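Local atomic coordinates of SIRV1 hypothetical protein ORF119 (Sulfolobus islandicus rudivirus 1 variant xx, PDB entry 2X3G), a protein that is formally of unknown function but probably acts as a Rep-type, DNA-nicking protein that starts replication of the viral genome. Residues T30-I33 against F34-F37; L94-S98 against I99-K103; N104-K107 against Y108-T112. All coordinates share one frame; numbering follows the deposited sequence.

Contact 1: T30-I33 against F34-F37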
ATOM      1  N   THR A  30     -13.107   3.897   9.440  1.00 41.26           N
ATOM      2  CA  THR A  30     -11.706   3.862   9.851  1.00 39.17           C
ATOM      3  C   THR A  30     -11.149   5.272  10.100  1.00 38.92           C
ATOM      4  O   THR A  30     -10.216   5.437  10.896  1.00 37.32           O
ATOM      5  CB  THR A  30     -10.826   3.082   8.832  1.00 38.84           C
ATOM      6  OG1 THR A  30     -11.277   1.720   8.748  1.00 38.92           O
ATOM      7  CG2 THR A  30      -9.342   3.094   9.255  1.00 36.66           C
ATOM      8  N   GLU A  31     -11.717   6.281   9.442  1.00 40.55           N
ATOM      9  CA  GLU A  31     -11.316   7.658   9.704  1.00 40.61           C
ATOM     10  C   GLU A  31     -11.692   8.046  11.127  1.00 39.49           C
ATOM     11  O   GLU A  31     -10.851   8.516  11.890  1.00 37.99           O
ATOM     12  CB  GLU A  31     -11.970   8.635   8.726  1.00 43.17           C
ATOM     13  CG  GLU A  31     -11.482   8.530   7.295  1.00 45.35           C
ATOM     14  CD  GLU A  31     -11.846   9.751   6.461  1.00 48.09           C
ATOM     15  OE1 GLU A  31     -11.145  10.010   5.453  1.00 52.32           O
ATOM     16  OE2 GLU A  31     -12.830  10.458   6.806  1.00 53.08           O
ATOM     17  N   LYS A  32     -12.962   7.844  11.465  1.00 39.95           N
ATOM     18  CA  LYS A  32     -13.490   8.207  12.781  1.00 39.64           C
ATOM     19  C   LYS A  32     -12.795   7.423  13.891  1.00 37.05           C
ATOM     20  O   LYS A  32     -12.467   7.983  14.940  1.00 35.48           O
ATOM     21  CB  LYS A  32     -14.995   7.958  12.831  1.00 41.69           C
ATOM     22  CG  LYS A  32     -15.726   8.725  13.929  1.00 42.99           C
ATOM     23  CD  LYS A  32     -17.234   8.724  13.690  1.00 45.70           C
ATOM     24  CE  LYS A  32     -17.896   9.999  14.215  1.00 48.06           C
ATOM     25  NZ  LYS A  32     -19.290  10.164  13.708  1.00 50.64           N
ATOM     26  N   ILE A  33     -12.571   6.131  13.640  1.00 35.77           N
ATOM     27  CA  ILE A  33     -11.879   5.245  14.582  1.00 33.74           C
ATOM     28  C   ILE A  33     -10.489   5.753  14.880  1.00 31.06           C
ATOM     29  O   ILE A  33     -10.134   5.957  16.034  1.00 29.54           O
ATOM     30  CB  ILE A  33     -11.757   3.790  14.027  1.00 33.79           C
ATOM     31  CG1 ILE A  33     -13.136   3.131  13.924  1.00 35.76           C
ATOM     32  CG2 ILE A  33     -10.867   2.943  14.908  1.00 31.55           C
ATOM     33  CD1 ILE A  33     -13.239   2.152  12.773  1.00 36.75           C
ATOM     34  N   PHE A  34      -9.689   5.928  13.834  1.00 30.22           N
ATOM     35  CA  PHE A  34      -8.311   6.385  13.993  1.00 28.34           C
ATOM     36  C   PHE A  34      -8.259   7.781  14.623  1.00 27.87           C
ATOM     37  O   PHE A  34      -7.441   8.033  15.502  1.00 26.85           O
ATOM     38  CB  PHE A  34      -7.579   6.401  12.643  1.00 28.48           C
ATOM     39  CG  PHE A  34      -7.082   5.047  12.166  1.00 28.37           C
ATOM     40  CD1 PHE A  34      -7.370   3.863  12.846  1.00 28.99           C
ATOM     41  CD2 PHE A  34      -6.354   4.960  10.988  1.00 28.67           C
ATOM     42  CE1 PHE A  34      -6.901   2.639  12.374  1.00 28.01           C
ATOM     43  CE2 PHE A  34      -5.887   3.722  10.511  1.00 27.98           C
ATOM     44  CZ  PHE A  34      -6.162   2.572  11.203  1.00 27.30           C
ATOM     45  N   ARG A  35      -9.107   8.688  14.156  1.00 29.51           N
ATOM     46  CA  ARG A  35      -9.164  10.035  14.724  1.00 29.67           C
ATOM     47  C   ARG A  35      -9.471  10.019  16.219  1.00 28.32           C
ATOM     48  O   ARG A  35      -8.758  10.629  17.015  1.00 27.27           O
ATOM     49  CB  ARG A  35     -10.199  10.887  13.998  1.00 31.60           C
ATOM     50  CG  ARG A  35     -10.457  12.216  14.686  1.00 33.89           C
ATOM     51  CD  ARG A  35     -11.344  13.108  13.867  1.00 35.99           C
ATOM     52  NE  ARG A  35     -12.709  12.593  13.699  1.00 38.65           N
ATOM     53  CZ  ARG A  35     -13.645  12.578  14.650  1.00 39.40           C
ATOM     54  NH1 ARG A  35     -13.394  13.017  15.880  1.00 39.14           N
ATOM     55  NH2 ARG A  35     -14.847  12.109  14.368  1.00 41.02           N
ATOM     56  N   LYS A  36     -10.531   9.320  16.599  1.00 28.25           N
ATOM     57  CA  LYS A  36     -10.913   9.252  18.004  1.00 27.97           C
ATOM     58  C   LYS A  36      -9.873   8.529  18.850  1.00 25.29           C
ATOM     59  O   LYS A  36      -9.648   8.889  20.010  1.00 24.74           O
ATOM     60  CB  LYS A  36     -12.276   8.583  18.173  1.00 29.36           C
ATOM     61  CG  LYS A  36     -13.448   9.502  17.869  1.00 32.04           C
ATOM     62  CD  LYS A  36     -14.742   8.943  18.410  1.00 34.05           C
ATOM     63  CE  LYS A  36     -15.732  10.060  18.712  1.00 37.79           C
ATOM     64  NZ  LYS A  36     -17.136   9.590  18.703  1.00 39.75           N
ATOM     65  N   PHE A  37      -9.244   7.504  18.277  1.00 23.81           N
ATOM     66  CA  PHE A  37      -8.120   6.855  18.937  1.00 21.63           C
ATOM     67  C   PHE A  37      -6.978   7.855  19.125  1.00 20.68           C
ATOM     68  O   PHE A  37      -6.375   7.923  20.185  1.00 19.81           O
ATOM     69  CB  PHE A  37      -7.638   5.629  18.147  1.00 21.53           C
ATOM     70  CG  PHE A  37      -6.533   4.882  18.821  1.00 19.80           C
ATOM     71  CD1 PHE A  37      -6.807   3.941  19.804  1.00 21.95           C
ATOM     72  CD2 PHE A  37      -5.213   5.117  18.484  1.00 20.30           C
ATOM     73  CE1 PHE A  37      -5.775   3.269  20.439  1.00 21.08           C
ATOM     74  CE2 PHE A  37      -4.202   4.458  19.131  1.00 18.52           C
ATOM     75  CZ  PHE A  37      -4.475   3.542  20.094  1.00 19.58           C
TER

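Contact 2: L94-S98 against I99-K103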
ATOM      1  N   LEU A  94       5.214  -4.020  23.520  1.00 17.56           N
ATOM      2  CA  LEU A  94       6.164  -2.945  23.704  1.00 17.02           C
ATOM      3  C   LEU A  94       7.324  -3.275  22.828  1.00 17.26           C
ATOM      4  O   LEU A  94       7.888  -4.361  22.935  1.00 18.95           O
ATOM      5  CB  LEU A  94       6.645  -2.859  25.159  1.00 18.25           C
ATOM      6  CG  LEU A  94       6.091  -1.753  26.036  1.00 19.17           C
ATOM      7  CD1 LEU A  94       6.882  -1.775  27.358  1.00 22.64           C
ATOM      8  CD2 LEU A  94       6.178  -0.369  25.384  1.00 17.83           C
ATOM      9  N   VAL A  95       7.693  -2.359  21.943  1.00 15.95           N
ATOM     10  CA  VAL A  95       8.807  -2.610  21.046  1.00 15.96           C
ATOM     11  C   VAL A  95      10.106  -2.273  21.760  1.00 16.45           C
ATOM     12  O   VAL A  95      10.303  -1.124  22.139  1.00 16.72           O
ATOM     13  CB  VAL A  95       8.717  -1.745  19.772  1.00 15.64           C
ATOM     14  CG1 VAL A  95       9.903  -2.076  18.859  1.00 16.02           C
ATOM     15  CG2 VAL A  95       7.371  -2.004  19.068  1.00 16.37           C
ATOM     16  N   PRO A  96      11.013  -3.255  21.909  1.00 17.59           N
ATOM     17  CA  PRO A  96      12.266  -2.912  22.609  1.00 17.66           C
ATOM     18  C   PRO A  96      13.084  -1.837  21.882  1.00 17.54           C
ATOM     19  O   PRO A  96      13.004  -1.687  20.648  1.00 16.89           O
ATOM     20  CB  PRO A  96      13.026  -4.243  22.650  1.00 19.01           C
ATOM     21  CG  PRO A  96      11.960  -5.304  22.420  1.00 19.65           C
ATOM     22  CD  PRO A  96      10.997  -4.665  21.476  1.00 18.20           C
ATOM     23  N   LYS A  97      13.903  -1.129  22.650  1.00 17.69           N
ATOM     24  CA  LYS A  97      14.744  -0.061  22.108  1.00 17.74           C
ATOM     25  C   LYS A  97      15.951  -0.582  21.347  1.00 19.02           C
ATOM     26  O   LYS A  97      17.113  -0.384  21.761  1.00 18.93           O
ATOM     27  CB  LYS A  97      15.206   0.861  23.229  1.00 17.00           C
ATOM     28  CG  LYS A  97      14.043   1.514  24.022  1.00 15.90           C
ATOM     29  CD  LYS A  97      13.000   2.165  23.091  1.00 13.40           C
ATOM     30  CE  LYS A  97      11.988   2.984  23.938  1.00 14.62           C
ATOM     31  NZ  LYS A  97      10.850   3.518  23.139  1.00 13.12           N
ATOM     32  N   SER A  98      15.689  -1.254  20.226  1.00 20.04           N
ATOM     33  CA  SER A  98      16.736  -1.729  19.350  1.00 21.77           C
ATOM     34  C   SER A  98      16.353  -1.308  17.944  1.00 21.60           C
ATOM     35  O   SER A  98      15.160  -1.238  17.632  1.00 19.99           O
ATOM     36  CB  SER A  98      16.941  -3.248  19.471  1.00 23.68           C
ATOM     37  OG  SER A  98      16.393  -3.982  18.393  1.00 25.70           O
ATOM     38  N   ILE A  99      17.362  -0.968  17.141  1.00 21.43           N
ATOM     39  CA  ILE A  99      17.145  -0.499  15.768  1.00 22.26           C
ATOM     40  C   ILE A  99      16.534  -1.614  14.950  1.00 21.85           C
ATOM     41  O   ILE A  99      15.588  -1.394  14.198  1.00 20.81           O
ATOM     42  CB  ILE A  99      18.436  -0.004  15.092  1.00 23.05           C
ATOM     43  CG1 ILE A  99      18.947   1.261  15.788  1.00 24.51           C
ATOM     44  CG2 ILE A  99      18.200   0.278  13.597  1.00 24.24           C
ATOM     45  CD1 ILE A  99      20.344   1.681  15.420  1.00 25.19           C
ATOM     46  N   SER A 100      17.076  -2.817  15.112  1.00 22.97           N
ATOM     47  CA  SER A 100      16.586  -3.985  14.390  1.00 23.88           C
ATOM     48  C   SER A 100      15.118  -4.251  14.658  1.00 22.45           C
ATOM     49  O   SER A 100      14.373  -4.546  13.735  1.00 21.99           O
ATOM     50  CB  SER A 100      17.399  -5.226  14.749  1.00 25.14           C
ATOM     51  OG  SER A 100      16.801  -6.368  14.163  1.00 29.10           O
ATOM     52  N   ASP A 101      14.697  -4.121  15.917  1.00 21.13           N
ATOM     53  CA  ASP A 101      13.326  -4.425  16.277  1.00 20.50           C
ATOM     54  C   ASP A 101      12.359  -3.420  15.692  1.00 19.13           C
ATOM     55  O   ASP A 101      11.349  -3.820  15.132  1.00 19.00           O
ATOM     56  CB  ASP A 101      13.140  -4.492  17.783  1.00 20.15           C
ATOM     57  CG  ASP A 101      13.691  -5.761  18.381  1.00 23.19           C
ATOM     58  OD1 ASP A 101      13.924  -6.750  17.648  1.00 29.58           O
ATOM     59  OD2 ASP A 101      13.921  -5.754  19.591  1.00 26.91           O
ATOM     60  N   ILE A 102      12.651  -2.130  15.817  1.00 17.97           N
ATOM     61  CA  ILE A 102      11.725  -1.106  15.306  1.00 17.45           C
ATOM     62  C   ILE A 102      11.667  -1.141  13.774  1.00 18.37           C
ATOM     63  O   ILE A 102      10.583  -1.033  13.204  1.00 17.82           O
ATOM     64  CB  ILE A 102      11.999   0.338  15.880  1.00 16.59           C
ATOM     65  CG1 ILE A 102      10.808   1.262  15.568  1.00 17.40           C
ATOM     66  CG2 ILE A 102      13.312   0.928  15.394  1.00 16.38           C
ATOM     67  CD1 ILE A 102       9.514   0.809  16.251  1.00 17.78           C
ATOM     68  N   LYS A 103      12.810  -1.345  13.121  1.00 18.64           N
ATOM     69  CA  LYS A 103      12.831  -1.484  11.675  1.00 20.48           C
ATOM     70  C   LYS A 103      12.071  -2.697  11.189  1.00 20.06           C
ATOM     71  O   LYS A 103      11.417  -2.633  10.169  1.00 20.49           O
ATOM     72  CB  LYS A 103      14.255  -1.517  11.158  1.00 22.06           C
ATOM     73  CG  LYS A 103      14.941  -0.181  11.252  1.00 23.20           C
ATOM     74  CD  LYS A 103      16.282  -0.227  10.561  1.00 25.22           C
ATOM     75  CE  LYS A 103      16.881   1.163  10.478  1.00 26.12           C
ATOM     76  NZ  LYS A 103      18.184   1.141   9.811  1.00 28.58           N
TER

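Contact 3: N104-K107 against Y108-T112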
ATOM      1  N   ASN A 104      12.160  -3.814  11.901  1.00 20.14           N
ATOM      2  CA  ASN A 104      11.392  -5.006  11.506  1.00 21.26           C
ATOM      3  C   ASN A 104       9.880  -4.779  11.677  1.00 20.03           C
ATOM      4  O   ASN A 104       9.058  -5.265  10.877  1.00 20.28           O
ATOM      5  CB  ASN A 104      11.859  -6.237  12.291  1.00 21.69           C
ATOM      6  CG  ASN A 104      13.151  -6.824  11.758  1.00 23.84           C
ATOM      7  OD1 ASN A 104      13.444  -6.764  10.555  1.00 28.50           O
ATOM      8  ND2 ASN A 104      13.923  -7.435  12.649  1.00 24.51           N
ATOM      9  N   VAL A 105       9.520  -4.033  12.711  1.00 19.10           N
ATOM     10  CA  VAL A 105       8.118  -3.676  12.943  1.00 19.14           C
ATOM     11  C   VAL A 105       7.634  -2.751  11.821  1.00 18.97           C
ATOM     12  O   VAL A 105       6.614  -3.005  11.211  1.00 19.81           O
ATOM     13  CB  VAL A 105       7.876  -3.030  14.337  1.00 18.41           C
ATOM     14  CG1 VAL A 105       6.545  -2.358  14.396  1.00 19.98           C
ATOM     15  CG2 VAL A 105       7.982  -4.062  15.461  1.00 19.66           C
ATOM     16  N   TYR A 106       8.385  -1.701  11.546  1.00 19.25           N
ATOM     17  CA  TYR A 106       8.055  -0.796  10.436  1.00 20.00           C
ATOM     18  C   TYR A 106       7.879  -1.529   9.106  1.00 21.58           C
ATOM     19  O   TYR A 106       6.924  -1.288   8.355  1.00 21.29           O
ATOM     20  CB  TYR A 106       9.146   0.251  10.294  1.00 20.46           C
ATOM     21  CG  TYR A 106       8.861   1.251   9.201  1.00 21.37           C
ATOM     22  CD1 TYR A 106       8.061   2.370   9.451  1.00 22.17           C
ATOM     23  CD2 TYR A 106       9.374   1.083   7.923  1.00 23.79           C
ATOM     24  CE1 TYR A 106       7.793   3.285   8.460  1.00 21.75           C
ATOM     25  CE2 TYR A 106       9.102   2.012   6.919  1.00 24.59           C
ATOM     26  CZ  TYR A 106       8.306   3.113   7.218  1.00 24.00           C
ATOM     27  OH  TYR A 106       8.013   4.040   6.260  1.00 25.82           O
ATOM     28  N   LYS A 107       8.831  -2.407   8.803  1.00 22.73           N
ATOM     29  CA  LYS A 107       8.806  -3.184   7.573  1.00 24.16           C
ATOM     30  C   LYS A 107       7.532  -4.022   7.512  1.00 24.20           C
ATOM     31  O   LYS A 107       6.870  -4.103   6.472  1.00 23.93           O
ATOM     32  CB  LYS A 107      10.071  -4.053   7.494  1.00 25.87           C
ATOM     33  CG  LYS A 107      10.184  -4.953   6.294  1.00 28.27           C
ATOM     34  CD  LYS A 107      11.672  -5.241   5.903  1.00 30.67           C
ATOM     35  CE  LYS A 107      11.900  -6.693   5.508  1.00 34.11           C
ATOM     36  NZ  LYS A 107      13.300  -6.971   4.936  1.00 37.33           N
ATOM     37  N   TYR A 108       7.157  -4.605   8.643  1.00 23.11           N
ATOM     38  CA  TYR A 108       5.967  -5.436   8.712  1.00 24.46           C
ATOM     39  C   TYR A 108       4.699  -4.621   8.487  1.00 23.63           C
ATOM     40  O   TYR A 108       3.781  -5.057   7.799  1.00 23.66           O
ATOM     41  CB  TYR A 108       5.889  -6.110  10.076  1.00 25.07           C
ATOM     42  CG  TYR A 108       4.754  -7.088  10.202  1.00 26.73           C
ATOM     43  CD1 TYR A 108       4.812  -8.308   9.553  1.00 29.34           C
ATOM     44  CD2 TYR A 108       3.630  -6.802  10.979  1.00 27.17           C
ATOM     45  CE1 TYR A 108       3.795  -9.219   9.655  1.00 29.89           C
ATOM     46  CE2 TYR A 108       2.594  -7.723  11.086  1.00 28.13           C
ATOM     47  CZ  TYR A 108       2.694  -8.929  10.424  1.00 29.38           C
ATOM     48  OH  TYR A 108       1.710  -9.879  10.498  1.00 31.67           O
HETATM   49  N   MSE A 109       4.662  -3.434   9.084  1.00 23.39           N
HETATM   50  CA  MSE A 109       3.536  -2.525   8.925  1.00 24.54           C
HETATM   51  C   MSE A 109       3.359  -2.027   7.509  1.00 23.88           C
HETATM   52  O   MSE A 109       2.226  -1.832   7.087  1.00 24.84           O
HETATM   53  CB  MSE A 109       3.672  -1.323   9.855  1.00 23.28           C
HETATM   54  CG  MSE A 109       3.503  -1.701  11.278  1.00 25.70           C
HETATM   55 SE   MSE A 109       3.868  -0.216  12.461  1.00 31.95          SE
HETATM   56  CE  MSE A 109       2.395   1.030  12.026  1.00 26.95           C
ATOM     57  N   LEU A 110       4.454  -1.843   6.771  1.00 23.14           N
ATOM     58  CA  LEU A 110       4.366  -1.306   5.405  1.00 24.34           C
ATOM     59  C   LEU A 110       4.374  -2.374   4.307  1.00 24.89           C
ATOM     60  O   LEU A 110       4.430  -2.044   3.120  1.00 25.53           O
ATOM     61  CB  LEU A 110       5.495  -0.310   5.145  1.00 24.10           C
ATOM     62  CG  LEU A 110       5.177   1.127   5.570  1.00 24.63           C
ATOM     63  CD1 LEU A 110       6.418   1.924   5.482  1.00 27.67           C
ATOM     64  CD2 LEU A 110       4.118   1.754   4.690  1.00 22.87           C
ATOM     65  N   LYS A 111       4.278  -3.646   4.686  1.00 24.46           N
ATOM     66  CA  LYS A 111       4.479  -4.723   3.715  1.00 26.34           C
ATOM     67  C   LYS A 111       3.430  -4.734   2.592  1.00 26.71           C
ATOM     68  O   LYS A 111       3.726  -5.161   1.479  1.00 28.37           O
ATOM     69  CB  LYS A 111       4.547  -6.089   4.418  1.00 26.16           C
ATOM     70  CG  LYS A 111       3.219  -6.632   4.886  1.00 27.61           C
ATOM     71  CD  LYS A 111       3.420  -7.770   5.903  1.00 27.77           C
ATOM     72  CE  LYS A 111       2.168  -8.040   6.703  1.00 27.44           C
ATOM     73  NZ  LYS A 111       1.688  -6.876   7.550  1.00 24.45           N
ATOM     74  N   THR A 112       2.208  -4.282   2.872  1.00 25.36           N
ATOM     75  CA  THR A 112       1.168  -4.254   1.833  1.00 27.00           C
ATOM     76  C   THR A 112       1.175  -2.941   1.041  1.00 27.45           C
ATOM     77  O   THR A 112       0.368  -2.774   0.128  1.00 28.96           O
ATOM     78  CB  THR A 112      -0.260  -4.461   2.407  1.00 26.77           C
ATOM     79  OG1 THR A 112      -0.637  -3.312   3.165  1.00 23.84           O
ATOM     80  CG2 THR A 112      -0.357  -5.725   3.281  1.00 25.18           C
TER

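Contact 1: T30-I33 against F34-F37
Thr30 and Phe34 lie side by side on helix 30-44, and one face of the Phe34 ring is occupied by the threonine methyl group. Thr30 CG2 stands 3.7 Å from the centroid of the Phe34 ring and only 11° off its normal, a CH-pi contact placed centrally over the face. Ile33 comes at the same ring obliquely, its CG2 4.2 Å from Phe34 CD1. Tyr65 of strand 64-71 meets the Phe34 ring edge-to-face.

The Thr30 torsion explains the division of labour. Chi1 of -61° sets OG1 beside the backbone N, where it hydrogen-bonds Tyr65 OH, and leaves CG2 anti to that nitrogen, where it reaches the ring. Tyr65 thus engages both members of the pair, which should restrict rotation of the threonine.

On the outward side the guanidinium of Arg35 is approached by an aliphatic chain: Lys32 CG lies 3.5 Å from Arg35 NH2. The two side chains run the same way, yet Lys32 NZ stays 4.9 Å from Arg35 NH2, so the like charges are kept out of contact.

Beneath these contacts runs the i to i+4 ladder. Phe34 N reaches Thr30 O at 3.0 Å, and Lys36 N reaches Lys32 O at 2.9 Å.

The first two turns are thus amphipathic, with the charged Glu31, Lys32, Arg35 and Lys36 facing outward while Thr30, Ile33, Phe34 and the buried Phe37 face the strands. Helix 30-44 is the first crossover helix of a ferredoxin-like alpha+beta fold, beta-alpha-beta-beta-alpha-beta, on which HUH Rep domains are built.

Contact 2: L94-S98 against I99-K103
Ser98 OG takes the backbone N-H of Asp101 at 3.0 Å (N-H...O 154°), a side-chain N-cap at the start of helix 99-109. The carbonyl of the same serine begins the helical ladder: Ile102 N donates to Ser98 O at 3.2 Å in a nearly straight bond of 168°. One residue therefore serves two successive amides of the first turn.

The chain is led into this cap by an inverse gamma turn centred on Lys97, in which Ser98 N bonds Pro96 O at 2.8 Å. Proline then meets the helix again through Asp101, whose side chain crosses that of Pro96 at about a right angle and brings OD2 to 3.5 Å from Pro96 CG. Asp101 CG is anti to its own carbonyl carbon (chi1 -76°), a rotation that swings the carboxylate back beside the capping serine.

Deeper in, Val95 CG1 touches Ile102 CD1 at 3.9 Å, while Ile102 also packs on Val6, Leu7 and His10 of helix 2-10. Lys97 turns elsewhere, its NZ bonded to the carbonyl oxygens of His10 and Tyr13.

A serine hydroxyl thus satisfies an early helix amide, and the neighbouring carboxylate, set close to the helix N-terminus, would probably be stabilised as the anion by the helix dipole.

Contact 3: N104-K107 against Y108-T112
Asn104 O receives Tyr108 N at 3.0 Å as helix 99-109 nears its C-terminal end, on a face of the antiparallel sheet whose architecture is consistent with a Rep-like HUH fold.

The backbone bonds continue with Met109 N to Val105 O at 2.9 Å, then divide. Leu110 N donates to Tyr106 O at 3.0 Å and weakly to Lys107 O at 3.3 Å. This sharing comes just where Leu110 departs from helical phi and psi.

Apolar contacts form on two sides of the helix. Val105 CG1 lies alongside Met109, a selenomethionine, at 3.9 Å from SE, and both side chains press on Phe18 and Leu68 of the sheet. Leu110 CG lies over one face of the Tyr106 ring; the placing of Leu110 CD1 is doubtful. Tyr106 itself leans on helix 2-10, and Leu110 packs on Ile116 of the second subunit.

Polar side-chain contacts gather round Tyr108, whose ring also meets that of His66. Chi1 of 76° sends the Lys111 chain back along the helix end and a bend at chi4 turns NZ in, to a salt bridge with Glu55 and to Tyr108 O at 2.8 Å, while NZ stands 3.6 Å above the plane of the Tyr108 ring, over its centre.

In the fold
Contacts 1 and 3 lie on opposite sides of the chain's centre, their own centres 21 Å apart and their nearest atoms about 9 Å apart, with sheet residues between. Strand 64-71 is common ground: helix 30-44 packs on its Tyr65, Ile67 and Val69, and helix 99-109 on His66 and Leu68. Contacts 2 and 3 are the two ends of helix 99-109, with centres 12 Å apart, and they touch where Val95 CG2 meets Val105 CG2 at 4.2 Å. Contact 2 is 26 Å from contact 1, centre to centre. Of the three, contact 3 reaches the second subunit, and its Tyr108 ring meets His66 of strand 64-71, consistent with the tyrosine and histidine of an HUH nicking site.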